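Local atomic coordinates of putative superoxide reductase (Thermotoga maritima, PDB entry 3QZB), a protein that probably reduces superoxide to hydrogen peroxide at a mononuclear iron site, drawing its electrons from reduced rubredoxin. Residues His64-Lys69 with Leu124-Ile129; Ile68-Gln73 with Gly84-Asn89; Glu27-Val32 with Ile55-Thr60. All coordinates share one frame; numbering follows the deposited sequence.

Contact 1: His64-Lys69 with Leu124-Ile129; sequences HIRWIK and LSYCNI. With FE (Fe (III) ion), chain B.
Trp67 lies across the root of Tyr126, whose CB makes a CH-pi contact 3.4 Å from the centroid of the six-membered indole ring, over its face. The tyrosine ring is nearly parallel to the indole but barely overlaps it. Trp67 chi1 is 55°, with CG between the backbone N and carbonyl carbon; this swings the indole over the partner strand, where CZ3 meets Leu124 O at the ring edge (3.5 Å). NZ of Lys69 makes a cation-pi contact with the opposite face, displaced toward its rim.

At the end nearer the iron, the Asn128 amide stacks on the His64 ring, planes 25° apart. Its OD1 accepts His64 N at 3.0 Å from above the carbonyl plane; Asn128 N returns a nearly straight bond to His64 O. Arg66 NE donates to His64 NE2 at 3.0 Å, and ND1 of that ring is hydrogen-bonded to Thr60 O. Arg66 NH1 bonds Asn89 O and NH2 forms a salt bridge with Glu93, both of the third subunit. The carboxylate of Glu82 of the second subunit takes Trp67 NE1, and its backbone N pairs with Tyr126 OH.

On the other face Ile65 CD1 packs against Cys127 CB. A beta bulge between Ile65 and Trp67 shifts the register of this antiparallel pair by one residue; its strand end delivers Cys127 SG to iron at 2.3 Å, the thiolate ligand of a superoxide reductase centre.

Contact 2: Ile68-Gln73 with Gly84-Asn89; sequences IKVFFQ and GRYEFN
Ile68 and Phe88 form the apolar centre: CD1 of the isoleucine comes 3.8 Å from CE2 of the phenylalanine, while its CG1 lies at the ring edge, near the ring plane. On the same face Val70 CG2 rests 4.0 Å from Tyr86 CE2. With chi1 at -48°, Tyr86 carries its ring beside its own backbone N and back along the strand, so that OH stands 3.3 Å from CA of Gly84, in room that the absence of a side chain leaves there. That hydroxyl is hydrogen-bonded to Thr111 of strand 103-115, and Val49 and Val51 of strand 44-51 pack on the Ile68 side, which places this face inside the sandwich.

Between the faces runs the antiparallel hairpin pairing of strands 65-74 and 81-87. Ile68 and Tyr86 exchange two backbone bonds, the shorter being Tyr86 N to Ile68 O at 2.8 Å. Val70 N reaches Gly84 O at 3.0 Å, but the return bond is weak.

The opposite face is polar. Lys69 NZ meets the edge of the Arg85 guanidinium, only 2.9 Å from NH1, with no hydrogen bond between these two donors. Extended from CG to NE, Arg85 forms a salt bridge through NE to Glu87 OE2 at 2.9 Å, nearly in the guanidinium plane. Asn89 ND2 grips the other oxygen, OE1, on its anti lone pair. Glu82 of the second subunit and Glu87 of the third also pair with Arg85. If both are charged, the closeness of Lys69 and Arg85 is probably offset by these carboxylates of three chains, all pairing with Arg85, and by the indole of Trp67, against which both lie.

Contact 3: Glu27-Val32 with Ile55-Thr60; sequences EKHVPV and IPHPNT. With FE (Fe (III) ion), chain B.
His29 and His57 come together without any hydrogen bond across the contact: their NE2 atoms are 3.0 Å apart because both bind the same iron. Each NE2 lies 2.2 Å from the metal. The rings meet obliquely, planes at 70°, and His57 turns its edge toward His29.

Second-shell bonds fix how each ring is rotated. Glu27 OE2 takes two donors from His29: ND1 at 2.7 Å, approaching from above the carboxylate plane, and the backbone N at 3.0 Å on the anti lone pair. The type I turn from Glu27 to Val30 brings the carboxylate to the ring edge and the backbone N of His29. His57 ND1 donates to Pro58 O at 2.7 Å, in the carbonyl plane and on a lone pair. His63, His130 and Cys127 complete the four-histidine, one-cysteine iron centre characteristic of superoxide reductases. In the oxidised state of related enzymes the equivalent glutamate can bind iron; in this structure Glu27 OE2 is 6.9 Å from the metal and is hydrogen-bonded to His29.

Lys28 bridges the two loops with its aliphatic chain. Its CG lies between the backbone N and carbonyl carbon (chi1 65°), and the chain bends twice more near its end, crossing His57 at about a right angle with CD 3.6 Å from CD2 of that ring. CE passes 3.3 Å from Pro56 O. As in related enzymes, a lysine at this place beside the iron may help draw in superoxide. Farther from the iron, Ile55 sets CG2 against CB of Lys28 and CD1 against the backbone N of Glu27.

How the contacts relate
Contact 3 closes first along the chain and joins loops around the iron; strand 65-74 then enters contacts 1 and 2 in turn. Those two share Ile68 and Lys69, because this strand lies between 119-127 and 81-87 in one sheet, and their centres are about 10 Å apart. Contacts 1 and 3 are equally close, centre to centre, and meet at the metal, where Cys127 joins His29 and His57, while Ile65 packs on His57. Contacts 2 and 3 stand about 16 Å apart and do not touch. Contact 1 thus joins the iron site to the sheet, and contacts 1 and 2 both touch the second subunit, whereas no other chain of the assembly touches contact 3.

Contact 1: His64-Lys69 with Leu124-Ile129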
loop_
_atom_site.group_PDB
_atom_site.type_symbol
_atom_site.label_atom_id
_atom_site.label_comp_id
_atom_site.label_asym_id
_atom_site.label_seq_id
_atom_site.Cartn_x
_atom_site.Cartn_y
_atom_site.Cartn_z
ATOM N N HIS A 64 -5.885 -5.051 -15.660
ATOM C CA HIS A 64 -6.678 -5.154 -14.447
ATOM C C HIS A 64 -6.675 -3.861 -13.684
ATOM O O HIS A 64 -5.753 -3.044 -13.804
ATOM C CB HIS A 64 -6.120 -6.298 -13.556
ATOM C CG HIS A 64 -4.635 -6.179 -13.286
ATOM N ND1 HIS A 64 -3.714 -6.949 -13.960
ATOM C CD2 HIS A 64 -3.917 -5.391 -12.457
ATOM C CE1 HIS A 64 -2.504 -6.615 -13.536
ATOM N NE2 HIS A 64 -2.592 -5.649 -12.659
ATOM N N ILE A 65 -7.699 -3.689 -12.868
ATOM C CA ILE A 65 -7.706 -2.594 -11.870
ATOM C C ILE A 65 -6.850 -2.970 -10.682
ATOM O O ILE A 65 -6.991 -4.013 -10.083
ATOM C CB ILE A 65 -9.150 -2.328 -11.421
ATOM C CG1 ILE A 65 -10.081 -2.025 -12.608
ATOM C CG2 ILE A 65 -9.175 -1.218 -10.344
ATOM C CD1 ILE A 65 -9.627 -0.870 -13.459
ATOM N N ARG A 66 -5.896 -2.105 -10.367
ATOM C CA ARG A 66 -4.937 -2.320 -9.293
ATOM C C ARG A 66 -5.463 -1.930 -7.901
ATOM O O ARG A 66 -5.150 -2.610 -6.933
ATOM C CB ARG A 66 -3.696 -1.471 -9.579
ATOM C CG ARG A 66 -2.854 -1.914 -10.777
ATOM C CD ARG A 66 -1.957 -3.054 -10.424
ATOM N NE ARG A 66 -1.019 -3.431 -11.476
ATOM C CZ ARG A 66 0.062 -2.758 -11.785
ATOM N NH1 ARG A 66 0.399 -1.663 -11.142
ATOM N NH2 ARG A 66 0.866 -3.193 -12.766
ATOM N N TRP A 67 -6.176 -0.820 -7.818
ATOM C CA TRP A 67 -6.604 -0.276 -6.517
ATOM C C TRP A 67 -7.692 0.724 -6.659
ATOM O O TRP A 67 -7.905 1.328 -7.699
ATOM C CB TRP A 67 -5.391 0.235 -5.704
ATOM C CG TRP A 67 -4.479 1.250 -6.345
ATOM C CD1 TRP A 67 -3.221 0.993 -6.806
ATOM C CD2 TRP A 67 -4.702 2.665 -6.634
ATOM N NE1 TRP A 67 -2.614 2.121 -7.250
ATOM C CE2 TRP A 67 -3.491 3.174 -7.168
ATOM C CE3 TRP A 67 -5.762 3.549 -6.478
ATOM C CZ2 TRP A 67 -3.326 4.510 -7.520
ATOM C CZ3 TRP A 67 -5.602 4.862 -6.830
ATOM C CH2 TRP A 67 -4.392 5.335 -7.332
ATOM N N ILE A 68 -8.344 0.949 -5.501
ATOM C CA ILE A 68 -9.217 2.077 -5.218
ATOM C C ILE A 68 -8.664 2.714 -3.939
ATOM O O ILE A 68 -8.292 1.975 -3.010
ATOM C CB ILE A 68 -10.645 1.597 -4.979
ATOM C CG1 ILE A 68 -11.307 1.168 -6.292
ATOM C CG2 ILE A 68 -11.488 2.680 -4.249
ATOM C CD1 ILE A 68 -12.513 0.265 -6.091
ATOM N N LYS A 69 -8.603 4.041 -3.890
ATOM C CA LYS A 69 -8.416 4.726 -2.620
ATOM C C LYS A 69 -9.528 5.678 -2.431
ATOM O O LYS A 69 -10.177 6.132 -3.379
ATOM C CB LYS A 69 -7.000 5.294 -2.437
ATOM C CG LYS A 69 -6.617 6.391 -3.369
ATOM C CD LYS A 69 -5.256 7.007 -3.031
ATOM C CE LYS A 69 -4.083 6.055 -2.885
ATOM N NZ LYS A 69 -3.870 5.124 -4.054
ATOM N N LEU A 124 -10.728 7.410 -5.926
ATOM C CA LEU A 124 -9.697 7.428 -6.981
ATOM C C LEU A 124 -9.351 5.982 -7.265
ATOM O O LEU A 124 -9.063 5.199 -6.363
ATOM C CB LEU A 124 -8.480 8.164 -6.481
ATOM C CG LEU A 124 -7.323 8.387 -7.484
ATOM C CD1 LEU A 124 -7.669 9.360 -8.520
ATOM C CD2 LEU A 124 -6.046 8.779 -6.736
ATOM N N SER A 125 -9.343 5.601 -8.551
ATOM C CA SER A 125 -8.971 4.240 -8.916
ATOM C C SER A 125 -7.925 4.232 -10.006
ATOM O O SER A 125 -7.776 5.241 -10.735
ATOM C CB SER A 125 -10.203 3.438 -9.328
ATOM O OG SER A 125 -10.851 4.034 -10.410
ATOM N N TYR A 126 -7.224 3.126 -10.137
ATOM C CA TYR A 126 -6.087 3.007 -11.033
ATOM C C TYR A 126 -6.155 1.674 -11.767
ATOM O O TYR A 126 -6.200 0.622 -11.155
ATOM C CB TYR A 126 -4.773 3.086 -10.216
ATOM C CG TYR A 126 -3.537 2.970 -11.070
ATOM C CD1 TYR A 126 -3.235 3.908 -12.043
ATOM C CD2 TYR A 126 -2.709 1.903 -10.931
ATOM C CE1 TYR A 126 -2.131 3.736 -12.871
ATOM C CE2 TYR A 126 -1.586 1.716 -11.750
ATOM C CZ TYR A 126 -1.331 2.637 -12.719
ATOM O OH TYR A 126 -0.259 2.475 -13.599
ATOM N N CYS A 127 -6.113 1.774 -13.107
ATOM C CA CYS A 127 -5.971 0.636 -14.017
ATOM C C CYS A 127 -4.524 0.536 -14.414
ATOM O O CYS A 127 -3.829 1.533 -14.571
ATOM C CB CYS A 127 -6.869 0.880 -15.227
ATOM S SG CYS A 127 -6.625 -0.440 -16.474
ATOM N N ASN A 128 -4.038 -0.686 -14.531
ATOM C CA ASN A 128 -2.614 -0.887 -14.882
ATOM C C ASN A 128 -2.237 -0.363 -16.275
ATOM O O ASN A 128 -1.052 -0.113 -16.506
ATOM C CB ASN A 128 -2.155 -2.321 -14.692
ATOM C CG ASN A 128 -2.648 -3.260 -15.755
ATOM O OD1 ASN A 128 -3.736 -3.085 -16.313
ATOM N ND2 ASN A 128 -1.866 -4.313 -16.030
ATOM N N ILE A 129 -3.219 -0.136 -17.171
ATOM C CA ILE A 129 -2.913 0.415 -18.481
ATOM C C ILE A 129 -3.742 1.630 -18.854
ATOM O O ILE A 129 -3.425 2.299 -19.822
ATOM C CB ILE A 129 -3.010 -0.680 -19.604
ATOM C CG1 ILE A 129 -4.446 -1.117 -19.836
ATOM C CG2 ILE A 129 -2.067 -1.817 -19.285
ATOM C CD1 ILE A 129 -4.600 -2.233 -20.881
HETATM FE FE FE B . -8.433 -0.613 -17.939
HETATM O O HOH W 1 1.521 0.901 -12.869
#

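Contact 2: Ile68-Gln73 with Gly84-Asn89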
loop_
_atom_site.group_PDB
_atom_site.type_symbol
_atom_site.label_atom_id
_atom_site.label_comp_id
_atom_site.label_asym_id
_atom_site.label_seq_id
_atom_site.Cartn_x
_atom_site.Cartn_y
_atom_site.Cartn_z
ATOM N N ILE A 68 -8.344 0.949 -5.501
ATOM C CA ILE A 68 -9.217 2.077 -5.218
ATOM C C ILE A 68 -8.664 2.714 -3.939
ATOM O O ILE A 68 -8.292 1.975 -3.010
ATOM C CB ILE A 68 -10.645 1.597 -4.979
ATOM C CG1 ILE A 68 -11.307 1.168 -6.292
ATOM C CG2 ILE A 68 -11.488 2.680 -4.249
ATOM C CD1 ILE A 68 -12.513 0.265 -6.091
ATOM N N LYS A 69 -8.603 4.041 -3.890
ATOM C CA LYS A 69 -8.416 4.726 -2.620
ATOM C C LYS A 69 -9.528 5.678 -2.431
ATOM O O LYS A 69 -10.177 6.132 -3.379
ATOM C CB LYS A 69 -7.000 5.294 -2.437
ATOM C CG LYS A 69 -6.617 6.391 -3.369
ATOM C CD LYS A 69 -5.256 7.007 -3.031
ATOM C CE LYS A 69 -4.083 6.055 -2.885
ATOM N NZ LYS A 69 -3.870 5.124 -4.054
ATOM N N VAL A 70 -9.805 6.007 -1.160
ATOM C CA VAL A 70 -10.893 6.887 -0.791
ATOM C C VAL A 70 -10.306 8.014 0.058
ATOM O O VAL A 70 -9.484 7.781 0.924
ATOM C CB VAL A 70 -11.959 6.146 -0.030
ATOM C CG1 VAL A 70 -13.074 7.093 0.523
ATOM C CG2 VAL A 70 -12.590 5.025 -0.903
ATOM N N PHE A 71 -10.724 9.230 -0.250
ATOM C CA PHE A 71 -10.415 10.413 0.527
ATOM C C PHE A 71 -11.722 10.985 1.109
ATOM O O PHE A 71 -12.787 10.874 0.503
ATOM C CB PHE A 71 -9.736 11.489 -0.325
ATOM C CG PHE A 71 -8.332 11.088 -0.764
ATOM C CD1 PHE A 71 -7.231 11.381 0.032
ATOM C CD2 PHE A 71 -8.130 10.463 -1.991
ATOM C CE1 PHE A 71 -5.980 11.011 -0.341
ATOM C CE2 PHE A 71 -6.834 10.097 -2.407
ATOM C CZ PHE A 71 -5.771 10.395 -1.586
ATOM N N PHE A 72 -11.560 11.668 2.231
ATOM C CA PHE A 72 -12.635 12.453 2.817
ATOM C C PHE A 72 -12.173 13.906 2.899
ATOM O O PHE A 72 -11.096 14.190 3.426
ATOM C CB PHE A 72 -13.013 11.942 4.192
ATOM C CG PHE A 72 -14.183 12.646 4.799
ATOM C CD1 PHE A 72 -15.449 12.526 4.256
ATOM C CD2 PHE A 72 -14.052 13.485 5.899
ATOM C CE1 PHE A 72 -16.549 13.182 4.796
ATOM C CE2 PHE A 72 -15.139 14.132 6.415
ATOM C CZ PHE A 72 -16.385 13.970 5.883
ATOM N N GLN A 73 -13.022 14.807 2.404
ATOM C CA GLN A 73 -12.765 16.249 2.399
ATOM C C GLN A 73 -13.781 16.900 3.344
ATOM O O GLN A 73 -14.951 17.016 2.953
ATOM C CB GLN A 73 -12.881 16.810 0.986
ATOM C CG GLN A 73 -12.097 18.083 0.753
ATOM C CD GLN A 73 -12.624 19.226 1.561
ATOM O OE1 GLN A 73 -13.771 19.643 1.356
ATOM N NE2 GLN A 73 -11.823 19.753 2.457
ATOM N N GLY A 84 -8.449 5.332 3.069
ATOM C CA GLY A 84 -7.811 4.055 2.891
ATOM C C GLY A 84 -7.365 3.873 1.450
ATOM O O GLY A 84 -7.782 4.593 0.595
ATOM N N ARG A 85 -6.483 2.877 1.282
ATOM C CA ARG A 85 -6.076 2.388 -0.037
ATOM C C ARG A 85 -6.362 0.907 -0.016
ATOM O O ARG A 85 -5.984 0.193 0.944
ATOM C CB ARG A 85 -4.592 2.662 -0.308
ATOM C CG ARG A 85 -4.104 2.047 -1.651
ATOM C CD ARG A 85 -2.675 2.409 -1.898
ATOM N NE ARG A 85 -1.998 1.623 -2.928
ATOM C CZ ARG A 85 -1.396 2.126 -4.020
ATOM N NH1 ARG A 85 -1.636 3.359 -4.482
ATOM N NH2 ARG A 85 -0.561 1.342 -4.703
ATOM N N TYR A 86 -7.034 0.430 -1.068
ATOM C CA TYR A 86 -7.555 -0.943 -1.127
ATOM C C TYR A 86 -7.036 -1.570 -2.429
ATOM O O TYR A 86 -7.440 -1.151 -3.526
ATOM C CB TYR A 86 -9.102 -0.898 -1.086
ATOM C CG TYR A 86 -9.637 0.007 0.017
ATOM C CD1 TYR A 86 -9.661 -0.440 1.346
ATOM C CD2 TYR A 86 -9.985 1.311 -0.249
ATOM C CE1 TYR A 86 -10.061 0.438 2.401
ATOM C CE2 TYR A 86 -10.389 2.153 0.788
ATOM C CZ TYR A 86 -10.415 1.743 2.081
ATOM O OH TYR A 86 -10.824 2.636 3.052
ATOM N N GLU A 87 -6.109 -2.485 -2.267
ATOM C CA GLU A 87 -5.389 -3.059 -3.381
ATOM C C GLU A 87 -5.982 -4.411 -3.753
ATOM O O GLU A 87 -6.232 -5.224 -2.866
ATOM C CB GLU A 87 -3.908 -3.217 -3.024
ATOM C CG GLU A 87 -3.227 -1.919 -2.780
ATOM C CD GLU A 87 -1.752 -2.063 -2.541
ATOM O OE1 GLU A 87 -1.181 -3.158 -2.628
ATOM O OE2 GLU A 87 -1.123 -1.012 -2.204
ATOM N N PHE A 88 -6.071 -4.652 -5.049
ATOM C CA PHE A 88 -6.628 -5.877 -5.638
ATOM C C PHE A 88 -5.464 -6.552 -6.357
ATOM O O PHE A 88 -5.111 -6.055 -7.450
ATOM C CB PHE A 88 -7.774 -5.522 -6.578
ATOM C CG PHE A 88 -8.729 -4.527 -5.962
ATOM C CD1 PHE A 88 -9.408 -4.831 -4.767
ATOM C CD2 PHE A 88 -8.942 -3.303 -6.532
ATOM C CE1 PHE A 88 -10.248 -3.873 -4.194
ATOM C CE2 PHE A 88 -9.763 -2.380 -5.919
ATOM C CZ PHE A 88 -10.418 -2.674 -4.752
ATOM N N ASN A 89 -4.856 -7.566 -5.738
ATOM C CA ASN A 89 -3.522 -7.947 -6.119
ATOM C C ASN A 89 -3.362 -9.304 -6.779
ATOM O O ASN A 89 -2.250 -9.703 -7.101
ATOM C CB ASN A 89 -2.555 -7.791 -4.951
ATOM C CG ASN A 89 -2.368 -6.338 -4.550
ATOM O OD1 ASN A 89 -2.684 -5.448 -5.342
ATOM N ND2 ASN A 89 -1.871 -6.086 -3.330
#

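Contact 3: Glu27-Val32 with Ile55-Thr60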
loop_
_atom_site.group_PDB
_atom_site.type_symbol
_atom_site.label_atom_id
_atom_site.label_comp_id
_atom_site.label_asym_id
_atom_site.label_seq_id
_atom_site.Cartn_x
_atom_site.Cartn_y
_atom_site.Cartn_z
ATOM N N GLU A 27 -18.642 4.419 -19.255
ATOM C CA GLU A 27 -17.204 4.235 -19.081
ATOM C C GLU A 27 -16.944 3.243 -17.949
ATOM O O GLU A 27 -17.215 3.547 -16.768
ATOM C CB GLU A 27 -16.534 5.580 -18.820
ATOM C CG GLU A 27 -15.042 5.485 -18.473
ATOM C CD GLU A 27 -14.205 4.703 -19.480
ATOM O OE1 GLU A 27 -14.049 5.232 -20.627
ATOM O OE2 GLU A 27 -13.748 3.617 -19.122
ATOM N N LYS A 28 -16.415 2.056 -18.278
ATOM C CA LYS A 28 -16.153 1.004 -17.328
ATOM C C LYS A 28 -15.194 1.424 -16.209
ATOM O O LYS A 28 -15.243 0.823 -15.137
ATOM C CB LYS A 28 -15.592 -0.213 -18.041
ATOM C CG LYS A 28 -14.236 -0.037 -18.681
ATOM C CD LYS A 28 -13.661 -1.264 -19.352
ATOM C CE LYS A 28 -14.411 -1.808 -20.474
ATOM N NZ LYS A 28 -14.361 -0.822 -21.574
ATOM N N HIS A 29 -14.294 2.371 -16.443
ATOM C CA HIS A 29 -13.283 2.682 -15.471
ATOM C C HIS A 29 -13.746 3.545 -14.303
ATOM O O HIS A 29 -12.991 3.688 -13.337
ATOM C CB HIS A 29 -12.104 3.373 -16.143
ATOM C CG HIS A 29 -11.273 2.490 -16.994
ATOM N ND1 HIS A 29 -11.395 2.417 -18.369
ATOM C CD2 HIS A 29 -10.342 1.587 -16.641
ATOM C CE1 HIS A 29 -10.507 1.520 -18.794
ATOM N NE2 HIS A 29 -9.882 0.978 -17.764
ATOM N N VAL A 30 -14.937 4.101 -14.350
ATOM C CA VAL A 30 -15.340 5.056 -13.314
ATOM C C VAL A 30 -15.540 4.307 -11.982
ATOM O O VAL A 30 -16.312 3.331 -11.907
ATOM C CB VAL A 30 -16.627 5.779 -13.701
ATOM C CG1 VAL A 30 -17.076 6.661 -12.533
ATOM C CG2 VAL A 30 -16.432 6.566 -15.026
ATOM N N PRO A 31 -14.911 4.786 -10.886
ATOM C CA PRO A 31 -15.181 4.153 -9.570
ATOM C C PRO A 31 -16.507 4.695 -9.051
ATOM O O PRO A 31 -16.672 5.911 -8.957
ATOM C CB PRO A 31 -13.975 4.569 -8.741
ATOM C CG PRO A 31 -13.562 5.890 -9.293
ATOM C CD PRO A 31 -13.852 5.803 -10.805
ATOM N N VAL A 32 -17.438 3.812 -8.752
ATOM C CA VAL A 32 -18.770 4.187 -8.345
ATOM C C VAL A 32 -18.932 4.042 -6.827
ATOM O O VAL A 32 -18.678 2.970 -6.284
ATOM C CB VAL A 32 -19.846 3.370 -9.062
ATOM C CG1 VAL A 32 -21.248 3.776 -8.561
ATOM C CG2 VAL A 32 -19.713 3.566 -10.594
ATOM N N ILE A 55 -20.613 -1.430 -16.534
ATOM C CA ILE A 55 -19.894 -1.952 -17.687
ATOM C C ILE A 55 -18.689 -2.697 -17.155
ATOM O O ILE A 55 -17.829 -2.101 -16.515
ATOM C CB ILE A 55 -19.410 -0.856 -18.666
ATOM C CG1 ILE A 55 -20.597 -0.017 -19.145
ATOM C CG2 ILE A 55 -18.682 -1.523 -19.852
ATOM C CD1 ILE A 55 -20.246 1.184 -19.923
ATOM N N PRO A 56 -18.572 -3.985 -17.427
ATOM C CA PRO A 56 -17.521 -4.769 -16.824
ATOM C C PRO A 56 -16.108 -4.342 -17.266
ATOM O O PRO A 56 -15.892 -3.892 -18.396
ATOM C CB PRO A 56 -17.799 -6.184 -17.305
ATOM C CG PRO A 56 -19.005 -6.185 -18.096
ATOM C CD PRO A 56 -19.549 -4.821 -18.198
ATOM N N HIS A 57 -15.167 -4.495 -16.331
ATOM C CA HIS A 57 -13.766 -4.272 -16.638
ATOM C C HIS A 57 -13.046 -5.610 -16.575
ATOM O O HIS A 57 -13.280 -6.407 -15.673
ATOM C CB HIS A 57 -13.129 -3.251 -15.667
ATOM C CG HIS A 57 -11.731 -2.832 -16.060
ATOM N ND1 HIS A 57 -10.635 -3.648 -15.846
ATOM C CD2 HIS A 57 -11.252 -1.713 -16.673
ATOM C CE1 HIS A 57 -9.548 -3.057 -16.321
ATOM N NE2 HIS A 57 -9.882 -1.893 -16.835
ATOM N N PRO A 58 -12.096 -5.856 -17.513
ATOM C CA PRO A 58 -11.298 -7.081 -17.433
ATOM C C PRO A 58 -10.544 -7.281 -16.144
ATOM O O PRO A 58 -10.216 -6.288 -15.429
ATOM C CB PRO A 58 -10.319 -6.917 -18.613
ATOM C CG PRO A 58 -11.031 -6.043 -19.581
ATOM C CD PRO A 58 -11.783 -5.060 -18.709
ATOM N N ASN A 59 -10.208 -8.524 -15.848
ATOM C CA ASN A 59 -9.290 -8.801 -14.750
ATOM C C ASN A 59 -8.409 -9.940 -15.209
ATOM O O ASN A 59 -8.583 -11.098 -14.865
ATOM C CB ASN A 59 -10.045 -9.196 -13.521
ATOM C CG ASN A 59 -9.170 -9.220 -12.291
ATOM O OD1 ASN A 59 -7.942 -9.005 -12.363
ATOM N ND2 ASN A 59 -9.800 -9.474 -11.129
ATOM N N THR A 60 -7.439 -9.598 -16.053
ATOM C CA THR A 60 -6.461 -10.543 -16.572
ATOM C C THR A 60 -5.091 -10.183 -16.045
ATOM O O THR A 60 -4.873 -9.083 -15.508
ATOM C CB THR A 60 -6.452 -10.560 -18.120
ATOM O OG1 THR A 60 -5.921 -9.294 -18.545
ATOM C CG2 THR A 60 -7.865 -10.802 -18.698
HETATM FE FE FE B . -8.433 -0.613 -17.939
#